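PDB 6CJ7: serpin-12 from Manduca sexta, which probably inhibits serine proteases and controls the prophenoloxidase activation system in the larval hemolymph of this moth. Local coordinates for residues A[96-102]-A[163-169]; A[135-139]-A[151-156]. One frame throughout, in Å; residues are numbered along the deposited sequence.

Contact 1. Residues A[96-102]-A[163-169]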
loop_
_atom_site.group_PDB
_atom_site.type_symbol
_atom_site.label_atom_id
_atom_site.label_comp_id
_atom_site.label_asym_id
_atom_site.label_seq_id
_atom_site.Cartn_x
_atom_site.Cartn_y
_atom_site.Cartn_z
ATOM N N ALA A 96 6.067 -7.687 4.565
ATOM C CA ALA A 96 7.206 -7.700 5.478
ATOM C C ALA A 96 7.063 -6.517 6.425
ATOM O O ALA A 96 7.263 -5.365 6.024
ATOM C CB ALA A 96 8.533 -7.640 4.724
ATOM N N ASN A 97 6.715 -6.806 7.679
ATOM C CA ASN A 97 6.548 -5.791 8.715
ATOM C C ASN A 97 7.538 -6.077 9.834
ATOM O O ASN A 97 7.648 -7.218 10.287
ATOM C CB ASN A 97 5.110 -5.793 9.268
ATOM C CG ASN A 97 4.057 -5.753 8.167
ATOM O OD1 ASN A 97 3.992 -4.791 7.403
ATOM N ND2 ASN A 97 3.219 -6.793 8.101
ATOM N N ASN A 98 8.270 -5.052 10.276
ATOM C CA ASN A 98 9.184 -5.286 11.393
ATOM C C ASN A 98 9.535 -3.963 12.055
ATOM O O ASN A 98 9.458 -2.891 11.450
ATOM C CB ASN A 98 10.468 -5.999 10.930
ATOM C CG ASN A 98 11.006 -7.000 11.949
ATOM O OD1 ASN A 98 10.966 -6.773 13.165
ATOM N ND2 ASN A 98 11.541 -8.114 11.454
ATOM N N VAL A 99 9.942 -4.060 13.316
ATOM C CA VAL A 99 10.468 -2.931 14.080
ATOM C C VAL A 99 11.871 -3.330 14.515
ATOM O O VAL A 99 12.036 -4.259 15.316
ATOM C CB VAL A 99 9.595 -2.595 15.299
ATOM C CG1 VAL A 99 10.147 -1.366 16.034
ATOM C CG2 VAL A 99 8.148 -2.376 14.903
ATOM N N PHE A 100 12.880 -2.644 13.989
ATOM C CA PHE A 100 14.269 -2.941 14.304
ATOM C C PHE A 100 14.717 -1.972 15.387
ATOM O O PHE A 100 14.912 -0.781 15.125
ATOM C CB PHE A 100 15.136 -2.853 13.051
ATOM C CG PHE A 100 14.798 -3.902 12.023
ATOM C CD1 PHE A 100 13.984 -3.602 10.937
ATOM C CD2 PHE A 100 15.285 -5.197 12.157
ATOM C CE1 PHE A 100 13.660 -4.575 9.990
ATOM C CE2 PHE A 100 14.964 -6.178 11.219
ATOM C CZ PHE A 100 14.152 -5.863 10.135
ATOM N N LEU A 101 14.834 -2.484 16.608
ATOM C CA LEU A 101 15.099 -1.679 17.797
ATOM C C LEU A 101 16.559 -1.827 18.210
ATOM O O LEU A 101 17.036 -2.947 18.437
ATOM C CB LEU A 101 14.182 -2.102 18.941
ATOM C CG LEU A 101 14.447 -1.411 20.265
ATOM C CD1 LEU A 101 14.001 0.031 20.171
ATOM C CD2 LEU A 101 13.654 -2.149 21.319
ATOM N N SER A 102 17.252 -0.695 18.338
ATOM C CA SER A 102 18.650 -0.711 18.745
ATOM C C SER A 102 18.847 -1.499 20.032
ATOM O O SER A 102 18.048 -1.404 20.966
ATOM C CB SER A 102 19.148 0.720 18.946
ATOM O OG SER A 102 20.341 0.757 19.700
ATOM N N THR A 163 21.318 5.531 15.759
ATOM C CA THR A 163 20.000 5.065 15.341
ATOM C C THR A 163 19.331 4.301 16.469
ATOM O O THR A 163 19.953 3.448 17.108
ATOM C CB THR A 163 20.127 4.166 14.109
ATOM O OG1 THR A 163 20.732 4.927 13.059
ATOM C CG2 THR A 163 18.760 3.624 13.655
ATOM N N GLN A 164 18.059 4.607 16.709
ATOM C CA GLN A 164 17.304 3.963 17.777
ATOM C C GLN A 164 16.306 2.942 17.263
ATOM O O GLN A 164 16.179 1.858 17.842
ATOM C CB GLN A 164 16.574 5.013 18.622
ATOM C CG GLN A 164 17.550 5.972 19.282
ATOM C CD GLN A 164 16.956 6.709 20.449
ATOM O OE1 GLN A 164 17.680 7.379 21.196
ATOM N NE2 GLN A 164 15.647 6.601 20.620
ATOM N N MET A 165 15.596 3.246 16.175
ATOM C CA MET A 165 14.499 2.389 15.752
ATOM C C MET A 165 14.253 2.598 14.266
ATOM O O MET A 165 14.070 3.734 13.828
ATOM C CB MET A 165 13.219 2.694 16.549
ATOM C CG MET A 165 12.153 1.645 16.392
ATOM S SD MET A 165 10.586 2.173 17.132
ATOM C CE MET A 165 11.104 3.120 18.534
ATOM N N VAL A 166 14.232 1.508 13.509
ATOM C CA VAL A 166 13.921 1.539 12.086
ATOM C C VAL A 166 12.661 0.715 11.883
ATOM O O VAL A 166 12.652 -0.495 12.146
ATOM C CB VAL A 166 15.073 0.987 11.238
ATOM C CG1 VAL A 166 14.648 0.928 9.758
ATOM C CG2 VAL A 166 16.314 1.835 11.405
ATOM N N MET A 167 11.598 1.360 11.418
ATOM C CA MET A 167 10.363 0.664 11.109
ATOM C C MET A 167 10.286 0.394 9.610
ATOM O O MET A 167 10.532 1.296 8.802
ATOM C CB MET A 167 9.176 1.486 11.599
ATOM C CG MET A 167 9.346 1.879 13.086
ATOM S SD MET A 167 7.800 2.388 13.785
ATOM C CE MET A 167 6.971 0.814 13.976
ATOM N N VAL A 168 9.969 -0.849 9.243
ATOM C CA VAL A 168 9.822 -1.239 7.839
ATOM C C VAL A 168 8.475 -1.915 7.632
ATOM O O VAL A 168 8.049 -2.769 8.420
ATOM C CB VAL A 168 10.967 -2.156 7.339
ATOM C CG1 VAL A 168 12.292 -1.480 7.465
ATOM C CG2 VAL A 168 10.975 -3.488 8.058
ATOM N N ASN A 169 7.785 -1.518 6.569
ATOM C CA ASN A 169 6.528 -2.153 6.185
ATOM C C ASN A 169 6.520 -2.199 4.671
ATOM O O ASN A 169 6.479 -1.148 4.021
ATOM C CB ASN A 169 5.321 -1.392 6.722
ATOM C CG ASN A 169 5.288 -1.374 8.236
ATOM O OD1 ASN A 169 5.892 -0.501 8.885
ATOM N ND2 ASN A 169 4.601 -2.364 8.816
HETATM O O HOH W 1 6.974 -1.310 11.321
#
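N97 and N169 meet side chain to side chain on a non-hydrogen-bonded pair of two antiparallel strands in the large central sheet of the serpin fold, sheet A. N169 ND2 donates to N97 OD1 at 2.9 Å, reaching it from outside the carbonyl plane, and the two amides are turned 40° against each other. On the same face, V99 spreads its two methyls over two methionines: CG1 touches M165 CG at 3.6 Å, and CG2 meets M167 CE. V99 CG1 lies anti to the backbone N (chi1 -177°), which puts this branch over M165 and the other beside M167.

The reverse face carries F100 and V168. V168 CG2 comes against the ring edge, 3.5 Å from F100 CE1 and near the ring plane, while N98 CG lies over one face of the same ring, offset toward its rim. Paired backbone bonds join N98 to V168 and F100 to V166, and S102 N continues the pattern to Q164 O at 2.8 Å.

Further out, helix 40-51 packs on M167 and N169, and helix 131-145 lies against N98 and F100. N97 ND2 donates to D120 O, fixing the sense of its amide, and N98 OD1 bonds to T124 OG1 on the neighbouring strand. With an alanine here in place of N97, N169 ND2 would probably lose this acceptor and D120 O this donor, leaving the N169 amide less firmly oriented. N169 probably belongs to the shutter region of serpins; its backbone O accepts from H320 ND1. The other end of its amide is held by water: one molecule lies 2.8 Å from N169 OD1 and 2.9 Å from N98 O, bridging the strands.

Contact 2. Residues A[135-139]-A[151-156]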
loop_
_atom_site.group_PDB
_atom_site.type_symbol
_atom_site.label_atom_id
_atom_site.label_comp_id
_atom_site.label_asym_id
_atom_site.label_seq_id
_atom_site.Cartn_x
_atom_site.Cartn_y
_atom_site.Cartn_z
ATOM N N ALA A 135 22.156 -2.369 7.545
ATOM C CA ALA A 135 21.321 -2.108 6.373
ATOM C C ALA A 135 21.177 -3.355 5.515
ATOM O O ALA A 135 20.070 -3.692 5.076
ATOM C CB ALA A 135 21.910 -0.968 5.541
ATOM N N GLN A 136 22.279 -4.074 5.289
ATOM C CA GLN A 136 22.187 -5.257 4.440
ATOM C C GLN A 136 21.414 -6.381 5.123
ATOM O O GLN A 136 20.683 -7.123 4.458
ATOM C CB GLN A 136 23.576 -5.716 4.021
ATOM C CG GLN A 136 23.973 -5.131 2.689
ATOM C CD GLN A 136 25.451 -5.189 2.476
ATOM O OE1 GLN A 136 26.077 -4.221 2.036
ATOM N NE2 GLN A 136 26.032 -6.323 2.809
ATOM N N ASN A 137 21.562 -6.531 6.443
ATOM C CA ASN A 137 20.788 -7.559 7.136
ATOM C C ASN A 137 19.294 -7.262 7.085
ATOM O O ASN A 137 18.478 -8.174 6.891
ATOM C CB ASN A 137 21.259 -7.696 8.583
ATOM C CG ASN A 137 22.507 -8.544 8.709
ATOM O OD1 ASN A 137 22.770 -9.411 7.870
ATOM N ND2 ASN A 137 23.283 -8.300 9.755
ATOM N N ILE A 138 18.915 -5.996 7.245
ATOM C CA ILE A 138 17.500 -5.639 7.161
ATOM C C ILE A 138 16.986 -5.865 5.743
ATOM O O ILE A 138 15.920 -6.456 5.542
ATOM C CB ILE A 138 17.281 -4.188 7.616
ATOM C CG1 ILE A 138 17.502 -4.080 9.137
ATOM C CG2 ILE A 138 15.876 -3.726 7.239
ATOM C CD1 ILE A 138 17.646 -2.645 9.630
ATOM N N ASN A 139 17.748 -5.415 4.744
ATOM C CA ASN A 139 17.315 -5.579 3.358
ATOM C C ASN A 139 17.213 -7.049 2.979
ATOM O O ASN A 139 16.298 -7.441 2.248
ATOM C CB ASN A 139 18.270 -4.854 2.408
ATOM C CG ASN A 139 18.091 -3.343 2.426
ATOM O OD1 ASN A 139 17.002 -2.840 2.684
ATOM N ND2 ASN A 139 19.162 -2.618 2.133
ATOM N N ASP A 151 14.402 -5.352 -2.160
ATOM C CA ASP A 151 15.695 -5.751 -1.631
ATOM C C ASP A 151 16.645 -4.613 -1.293
ATOM O O ASP A 151 17.782 -4.893 -0.900
ATOM C CB ASP A 151 16.397 -6.702 -2.614
ATOM C CG ASP A 151 16.782 -6.021 -3.923
ATOM O OD1 ASP A 151 16.193 -4.972 -4.265
ATOM O OD2 ASP A 151 17.681 -6.544 -4.613
ATOM N N LYS A 152 16.239 -3.350 -1.436
ATOM C CA LYS A 152 17.174 -2.246 -1.184
ATOM C C LYS A 152 16.469 -1.064 -0.524
ATOM O O LYS A 152 16.765 0.099 -0.816
ATOM C CB LYS A 152 17.864 -1.802 -2.477
ATOM C CG LYS A 152 18.784 -2.852 -3.110
ATOM C CD LYS A 152 20.041 -3.084 -2.273
ATOM C CE LYS A 152 20.565 -4.518 -2.401
ATOM N NZ LYS A 152 21.119 -4.834 -3.751
ATOM N N LEU A 153 15.546 -1.343 0.399
ATOM C CA LEU A 153 14.772 -0.269 1.021
ATOM C C LEU A 153 15.619 0.577 1.971
ATOM O O LEU A 153 15.462 1.802 2.017
ATOM C CB LEU A 153 13.571 -0.855 1.761
ATOM C CG LEU A 153 12.667 0.128 2.518
ATOM C CD1 LEU A 153 12.086 1.179 1.572
ATOM C CD2 LEU A 153 11.548 -0.613 3.268
ATOM N N VAL A 154 16.499 -0.048 2.755
ATOM C CA VAL A 154 17.268 0.648 3.786
ATOM C C VAL A 154 18.642 1.008 3.237
ATOM O O VAL A 154 19.342 0.152 2.677
ATOM C CB VAL A 154 17.409 -0.208 5.056
ATOM C CG1 VAL A 154 18.242 0.528 6.109
ATOM C CG2 VAL A 154 16.044 -0.568 5.615
ATOM N N SER A 155 19.059 2.315 3.433
ATOM C CA SER A 155 20.406 2.701 3.028
ATOM C C SER A 155 21.351 2.713 4.226
ATOM O O SER A 155 20.968 3.150 5.320
ATOM C CB SER A 155 20.412 4.086 2.381
ATOM O OG SER A 155 21.745 4.517 2.152
ATOM N N PRO A 156 22.587 2.243 4.046
ATOM C CA PRO A 156 23.560 2.315 5.150
ATOM C C PRO A 156 23.835 3.733 5.607
ATOM O O PRO A 156 24.209 3.944 6.767
ATOM C CB PRO A 156 24.818 1.661 4.559
ATOM C CG PRO A 156 24.338 0.873 3.384
ATOM C CD PRO A 156 23.137 1.584 2.851
#
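The N139 amide lies between D151 O on one face and A135 O of its own helix on the other, with V154 along its outer edge. D151 O stands 3.7 Å from N139 CG and closer still to N139 CB; A135 O, which also accepts from N139 N, lies over the other face, 3.3 Å from N139 CG. At the edge, both polar atoms grip the backbone of one residue. V154 N donates to N139 OD1 at 2.8 Å, almost straight (171°) and onto a lone pair in the carbonyl plane. N139 ND2 returns a 2.8 Å bond to V154 O, again in plane on a lone pair. The side-chain amide thus pairs with the extended V154 much as a strand backbone would, and the two bonds together fix which end of the amide is oxygen and hold it from turning.

The puckered P156 ring offers the other ring-shaped surface: A135 CB sits over one side of it, 3.7 Å from P156 CG and at a similar distance from the other ring atoms. V154 turns its two methyls to the helix: CG1 is anti to the backbone N (chi1 179°) and rests near A135 CB, while CG2 meets I138 CG2 at 3.6 Å, the two side chains crossing at about a right angle.

Within 151-156 itself, K152 NZ and D151 OD2 form a long salt bridge of 3.9 Å. On the inner side, L153 and V154 reach L319 on strand 317-326, and A135 and V154 also touch L159. Residues 151-156 therefore run back along helix 131-145, with L153 and V154 turned to the sheet, as the connection after helix F does over sheet A in serpins.

Contact 1 is a strand pair in sheet A and contact 2 the helix and connection lying upon it; their centres are 11 Å apart. The joint is a small apolar cluster. I138 CG2 touches F100 CE1 at 3.6 Å and V168 CG1 at 4.2 Å, and V154 CG2 stands 4.3 Å from V168 CG1. The chain passes from helix 131-145 through 151-156 and a further connection to strand 165-174, which joins the two contacts covalently. That strand pairs directly with 317-326, the place where serpins insert their cleaved reactive-centre loop; residues 332-346, probably part of this loop, are not modelled. Helix 131-145 would probably have to accommodate such an insertion.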